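Local coordinates for extracellular solute-binding protein, family 1 (Bifidobacterium longum subsp. infantis, PDB 6FTH) that probably binds human milk oligosaccharides outside the cell and delivers them to an ABC transporter for uptake, at residues N200-L204 and W271-F276; A230-F235 and N506-W510. All coordinates share one frame; numbering follows the deposited sequence.

Interaction 1: residues N200-L204 and W271-F276; sequences NIRKL and WATKTF
Arg202 lays its guanidinium flat on the ring of Phe276, the planes 13° apart, a stacked cation-pi pair. Arg202 CZ comes within 3.5 Å of Phe276 CD2, and Arg202 CD sits over the ring centre as a CH-pi contact. Lys203 O lies in the plane of the same ring at its edge, 3.3 Å from Phe276 CE1. Ile201 CD1 sits over one face of the indole, 3.7 Å from Trp271 CE3. Leu204 CG meets the indole edge at Trp271 CH2. Arg202 O lies in the indole plane, buried with no partner in the model. Trp271 NE1 is held by Ser483.

The two loops belong to the lobe of strand 197-199, in a type 2 periplasmic-binding-protein fold, as the family assignment suggests.

The aliphatic part of Lys203 lies over the 271-276 loop, CD 3.2 Å from Lys274 O and CG against Phe276 CE1. Bends at chi3 and chi4 turn NZ back to Leu204 O.

Waters join Ile201 O to Trp271 O, Lys203 N to Lys274 O, Leu204 N to Ala272 O, and Arg202 NE to Phe276 O. A fifth links Asn200 OD1 to Lys274 NZ. Asp282 OD2 pairs with Lys274 NZ and accepts from Asn200 ND2, which also bonds to Gln283 OE1.

Interaction 2: residues A230-F235 and N506-W510; sequences ASPTGF and NVKIW
Ala230 points its methyl at the face of the Trp510 indole, and CB lies 3.6 Å from Trp510 CZ2. The CH-pi contact is nearly vertical, 9° off the normal of the six-membered ring. Phe235 meets the five-membered part of the same indole. Trp510 CD1 stands over the centre of the phenyl ring, 3.7 Å from Phe235 CD2, with the planes inclined at 41°. At the phenyl edge, Val507 CG2 lies in the ring plane, 3.7 Å from Phe235 CE1. Asn506 CB approaches Phe235 CZ at 3.6 Å. Cutting Phe235 back to an alanine is likely to open a gap beside Asn506 CB and Val507 CG2 and leave Trp510 CD1 without its phenyl face.

Asn506 and Trp510, one turn apart on helix 503-518, face the loop, with Val507 at their flank. The helix packs on Ala230, just before the 3-10 turn 231-233, and on Phe235, which starts strand 235-238. From strand 241-244, Ser244 touches Phe235 and Val507, and Val242 touches Trp510.

One water accepts from Trp510 NE1 and donates to Thr233 OG1. That OG1 stands between its backbone N and carbonyl carbon (chi1 65°), which brings it back to donate to Ala230 O at 2.8 Å. Thr233 N donates there too, so two bonds from one residue grip this oxygen and close the turn. Farther out, Asn506 OD1 accepts from Asn466, and Leu463 touches Asn506 and Trp510.

In the fold
Interactions 1 and 2 do not touch. Their centres are about 24 Å apart and their nearest atoms about 10 Å. Residues 200-204 and 230-235 both lie in the long connection between strands 197-199 and 235-238, so this connection is anchored near each end. Their partners come later in the chain, at 271-276 and 506-510, and the segments alternate in sequence. Helix 457-484 serves both sites: Ala479 and Met482 border interaction 1, and Leu463 and Asn467 border interaction 2. The centres lie about 19 Å and about 17 Å from the centre of the chain. Neither contact includes a bound sugar, and neither can be assigned to the oligosaccharide site.

Interaction 1: residues N200-L204 and W271-F276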
loop_
_atom_site.group_PDB
_atom_site.type_symbol
_atom_site.label_atom_id
_atom_site.label_comp_id
_atom_site.label_asym_id
_atom_site.label_seq_id
_atom_site.Cartn_x
_atom_site.Cartn_y
_atom_site.Cartn_z
ATOM N N ASN A 200 -7.367 18.587 -5.686
ATOM C CA ASN A 200 -8.048 18.023 -4.535
ATOM C C ASN A 200 -7.097 17.113 -3.771
ATOM O O ASN A 200 -6.399 16.289 -4.373
ATOM C CB ASN A 200 -9.300 17.260 -4.940
ATOM C CG ASN A 200 -10.393 17.379 -3.901
ATOM O OD1 ASN A 200 -10.186 17.932 -2.825
ATOM N ND2 ASN A 200 -11.542 16.820 -4.198
ATOM N N ILE A 201 -7.066 17.280 -2.449
ATOM C CA ILE A 201 -6.215 16.483 -1.582
ATOM C C ILE A 201 -7.065 15.894 -0.463
ATOM O O ILE A 201 -8.085 16.465 -0.059
ATOM C CB ILE A 201 -5.030 17.308 -1.008
ATOM C CG1 ILE A 201 -5.518 18.580 -0.301
ATOM C CG2 ILE A 201 -4.031 17.660 -2.108
ATOM C CD1 ILE A 201 -4.448 19.261 0.570
ATOM N N ARG A 202 -6.632 14.741 0.030
ATOM C CA ARG A 202 -7.243 14.056 1.158
ATOM C C ARG A 202 -6.917 14.751 2.468
ATOM O O ARG A 202 -5.858 15.366 2.624
ATOM C CB ARG A 202 -6.663 12.647 1.282
ATOM C CG ARG A 202 -7.205 11.650 0.269
ATOM C CD ARG A 202 -6.652 10.241 0.522
ATOM N NE ARG A 202 -7.584 9.215 0.039
ATOM C CZ ARG A 202 -7.507 7.917 0.321
ATOM N NH1 ARG A 202 -6.519 7.444 1.074
ATOM N NH2 ARG A 202 -8.431 7.089 -0.151
ATOM N N LYS A 203 -7.822 14.603 3.435
ATOM C CA LYS A 203 -7.544 15.062 4.778
ATOM C C LYS A 203 -6.432 14.210 5.380
ATOM O O LYS A 203 -6.071 13.164 4.850
ATOM C CB LYS A 203 -8.809 14.969 5.647
ATOM C CG LYS A 203 -9.253 13.546 5.984
ATOM C CD LYS A 203 -10.478 13.545 6.932
ATOM C CE LYS A 203 -10.150 13.993 8.336
ATOM N NZ LYS A 203 -9.266 13.010 9.043
ATOM N N LEU A 204 -5.925 14.646 6.523
ATOM C CA LEU A 204 -4.871 13.922 7.205
ATOM C C LEU A 204 -5.441 12.837 8.121
ATOM O O LEU A 204 -6.643 12.780 8.401
ATOM C CB LEU A 204 -3.983 14.895 7.982
ATOM C CG LEU A 204 -3.416 16.067 7.201
ATOM C CD1 LEU A 204 -2.535 16.908 8.078
ATOM C CD2 LEU A 204 -2.635 15.611 5.968
ATOM N N TRP A 271 -10.903 21.001 2.818
ATOM C CA TRP A 271 -10.195 19.751 2.523
ATOM C C TRP A 271 -9.903 18.959 3.794
ATOM O O TRP A 271 -9.899 17.725 3.773
ATOM C CB TRP A 271 -8.863 20.061 1.812
ATOM C CG TRP A 271 -7.903 20.674 2.754
ATOM C CD1 TRP A 271 -7.844 21.980 3.118
ATOM C CD2 TRP A 271 -6.897 19.995 3.523
ATOM N NE1 TRP A 271 -6.876 22.166 4.076
ATOM C CE2 TRP A 271 -6.281 20.960 4.341
ATOM C CE3 TRP A 271 -6.475 18.666 3.611
ATOM C CZ2 TRP A 271 -5.249 20.636 5.227
ATOM C CZ3 TRP A 271 -5.442 18.351 4.496
ATOM C CH2 TRP A 271 -4.857 19.319 5.283
ATOM N N ALA A 272 -9.659 19.647 4.912
ATOM C CA ALA A 272 -9.188 18.979 6.119
ATOM C C ALA A 272 -10.271 18.192 6.841
ATOM O O ALA A 272 -9.940 17.370 7.709
ATOM C CB ALA A 272 -8.597 20.007 7.093
ATOM N N THR A 273 -11.544 18.417 6.517
ATOM C CA THR A 273 -12.638 17.726 7.183
ATOM C C THR A 273 -13.428 16.813 6.263
ATOM O O THR A 273 -14.279 16.059 6.754
ATOM C CB THR A 273 -13.594 18.727 7.865
ATOM O OG1 THR A 273 -14.024 19.730 6.934
ATOM C CG2 THR A 273 -12.908 19.391 9.052
ATOM N N LYS A 274 -13.150 16.832 4.963
ATOM C CA LYS A 274 -13.870 15.992 4.014
ATOM C C LYS A 274 -13.479 14.534 4.224
ATOM O O LYS A 274 -12.302 14.218 4.397
ATOM C CB LYS A 274 -13.486 16.407 2.586
ATOM C CG LYS A 274 -13.999 17.771 2.153
ATOM C CD LYS A 274 -15.290 17.650 1.318
ATOM C CE LYS A 274 -15.009 17.164 -0.108
ATOM N NZ LYS A 274 -14.276 18.194 -0.921
ATOM N N THR A 275 -14.453 13.628 4.186
ATOM C CA THR A 275 -14.121 12.207 4.262
ATOM C C THR A 275 -13.355 11.785 3.010
ATOM O O THR A 275 -13.486 12.399 1.947
ATOM C CB THR A 275 -15.391 11.356 4.363
ATOM O OG1 THR A 275 -16.090 11.396 3.114
ATOM C CG2 THR A 275 -16.312 11.866 5.481
ATOM N N PHE A 276 -12.556 10.717 3.130
ATOM C CA PHE A 276 -11.902 10.179 1.943
ATOM C C PHE A 276 -12.924 9.826 0.869
ATOM O O PHE A 276 -12.675 10.032 -0.326
ATOM C CB PHE A 276 -11.062 8.940 2.284
ATOM C CG PHE A 276 -9.808 9.234 3.061
ATOM C CD1 PHE A 276 -9.445 10.527 3.367
ATOM C CD2 PHE A 276 -8.981 8.202 3.465
ATOM C CE1 PHE A 276 -8.288 10.796 4.092
ATOM C CE2 PHE A 276 -7.814 8.468 4.175
ATOM C CZ PHE A 276 -7.481 9.775 4.486
HETATM O O HOH W 1 -11.553 17.861 -0.425
HETATM O O HOH W 2 -10.252 16.321 1.413
HETATM O O HOH W 3 -9.892 10.030 -1.308
HETATM O O HOH W 4 -10.465 13.768 2.446
HETATM O O HOH W 5 -7.005 16.754 8.225
#

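Interaction 2: residues A230-F235 and N506-W510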
loop_
_atom_site.group_PDB
_atom_site.type_symbol
_atom_site.label_atom_id
_atom_site.label_comp_id
_atom_site.label_asym_id
_atom_site.label_seq_id
_atom_site.Cartn_x
_atom_site.Cartn_y
_atom_site.Cartn_z
ATOM N N ALA A 230 8.140 2.421 7.283
ATOM C CA ALA A 230 8.513 3.524 8.166
ATOM C C ALA A 230 8.072 4.883 7.628
ATOM O O ALA A 230 7.830 5.824 8.397
ATOM C CB ALA A 230 10.037 3.550 8.341
ATOM N N SER A 231 7.997 5.021 6.312
ATOM C CA SER A 231 7.684 6.323 5.734
ATOM C C SER A 231 6.333 6.884 6.165
ATOM O O SER A 231 6.267 8.084 6.489
ATOM C CB SER A 231 7.818 6.266 4.206
ATOM O OG SER A 231 7.548 7.514 3.629
ATOM N N PRO A 232 5.257 6.103 6.249
ATOM C CA PRO A 232 3.999 6.675 6.746
ATOM C C PRO A 232 4.072 7.238 8.143
ATOM O O PRO A 232 3.166 7.986 8.522
ATOM C CB PRO A 232 3.027 5.493 6.677
ATOM C CG PRO A 232 3.545 4.669 5.567
ATOM C CD PRO A 232 5.041 4.771 5.671
ATOM N N THR A 233 5.094 6.916 8.927
ATOM C CA THR A 233 5.238 7.479 10.261
ATOM C C THR A 233 6.239 8.621 10.330
ATOM O O THR A 233 6.500 9.134 11.424
ATOM C CB THR A 233 5.574 6.390 11.294
ATOM O OG1 THR A 233 6.855 5.804 11.042
ATOM C CG2 THR A 233 4.513 5.289 11.264
ATOM N N GLY A 234 6.775 9.067 9.198
ATOM C CA GLY A 234 7.558 10.274 9.143
ATOM C C GLY A 234 9.053 10.106 8.937
ATOM O O GLY A 234 9.790 11.060 9.186
ATOM N N PHE A 235 9.510 8.950 8.474
ATOM C CA PHE A 235 10.942 8.684 8.317
ATOM C C PHE A 235 11.337 8.476 6.863
ATOM O O PHE A 235 10.523 8.071 6.025
ATOM C CB PHE A 235 11.369 7.487 9.169
ATOM C CG PHE A 235 11.036 7.686 10.614
ATOM C CD1 PHE A 235 11.867 8.431 11.427
ATOM C CD2 PHE A 235 9.807 7.268 11.115
ATOM C CE1 PHE A 235 11.518 8.699 12.742
ATOM C CE2 PHE A 235 9.454 7.529 12.425
ATOM C CZ PHE A 235 10.306 8.240 13.241
ATOM N N ASN A 506 13.242 7.839 18.109
ATOM C CA ASN A 506 12.693 7.063 17.005
ATOM C C ASN A 506 13.629 7.084 15.796
ATOM O O ASN A 506 13.817 6.060 15.135
ATOM C CB ASN A 506 11.309 7.615 16.624
ATOM C CG ASN A 506 10.207 7.173 17.561
ATOM O OD1 ASN A 506 10.458 6.710 18.655
ATOM N ND2 ASN A 506 8.967 7.274 17.094
ATOM N N VAL A 507 14.212 8.250 15.475
ATOM C CA VAL A 507 15.177 8.307 14.377
ATOM C C VAL A 507 16.320 7.328 14.615
ATOM O O VAL A 507 16.708 6.565 13.720
ATOM C CB VAL A 507 15.688 9.745 14.179
ATOM C CG1 VAL A 507 16.823 9.738 13.190
ATOM C CG2 VAL A 507 14.560 10.656 13.710
ATOM N N LYS A 508 16.876 7.340 15.826
ATOM C CA LYS A 508 18.005 6.473 16.123
ATOM C C LYS A 508 17.616 4.994 16.067
ATOM O O LYS A 508 18.407 4.158 15.608
ATOM C CB LYS A 508 18.580 6.875 17.480
ATOM C CG LYS A 508 19.831 6.124 17.903
ATOM C CD LYS A 508 20.721 6.919 18.924
ATOM C CE LYS A 508 19.924 7.352 20.097
ATOM N NZ LYS A 508 20.820 7.892 21.136
ATOM N N ILE A 509 16.401 4.643 16.538
ATOM C CA ILE A 509 15.915 3.269 16.441
ATOM C C ILE A 509 15.817 2.827 14.987
ATOM O O ILE A 509 16.294 1.745 14.619
ATOM C CB ILE A 509 14.563 3.129 17.168
ATOM C CG1 ILE A 509 14.800 3.194 18.681
ATOM C CG2 ILE A 509 13.863 1.842 16.765
ATOM C CD1 ILE A 509 13.501 3.288 19.514
ATOM N N TRP A 510 15.249 3.683 14.123
ATOM C CA TRP A 510 15.136 3.313 12.718
ATOM C C TRP A 510 16.511 3.223 12.072
ATOM O O TRP A 510 16.753 2.330 11.254
ATOM C CB TRP A 510 14.228 4.283 11.956
ATOM C CG TRP A 510 12.787 3.915 12.080
ATOM C CD1 TRP A 510 11.813 4.622 12.715
ATOM C CD2 TRP A 510 12.155 2.745 11.529
ATOM N NE1 TRP A 510 10.607 3.953 12.598
ATOM C CE2 TRP A 510 10.801 2.799 11.891
ATOM C CE3 TRP A 510 12.610 1.652 10.789
ATOM C CZ2 TRP A 510 9.880 1.816 11.520
ATOM C CZ3 TRP A 510 11.693 0.662 10.425
ATOM C CH2 TRP A 510 10.347 0.756 10.796
HETATM O O HOH W 6 7.843 4.365 13.159
#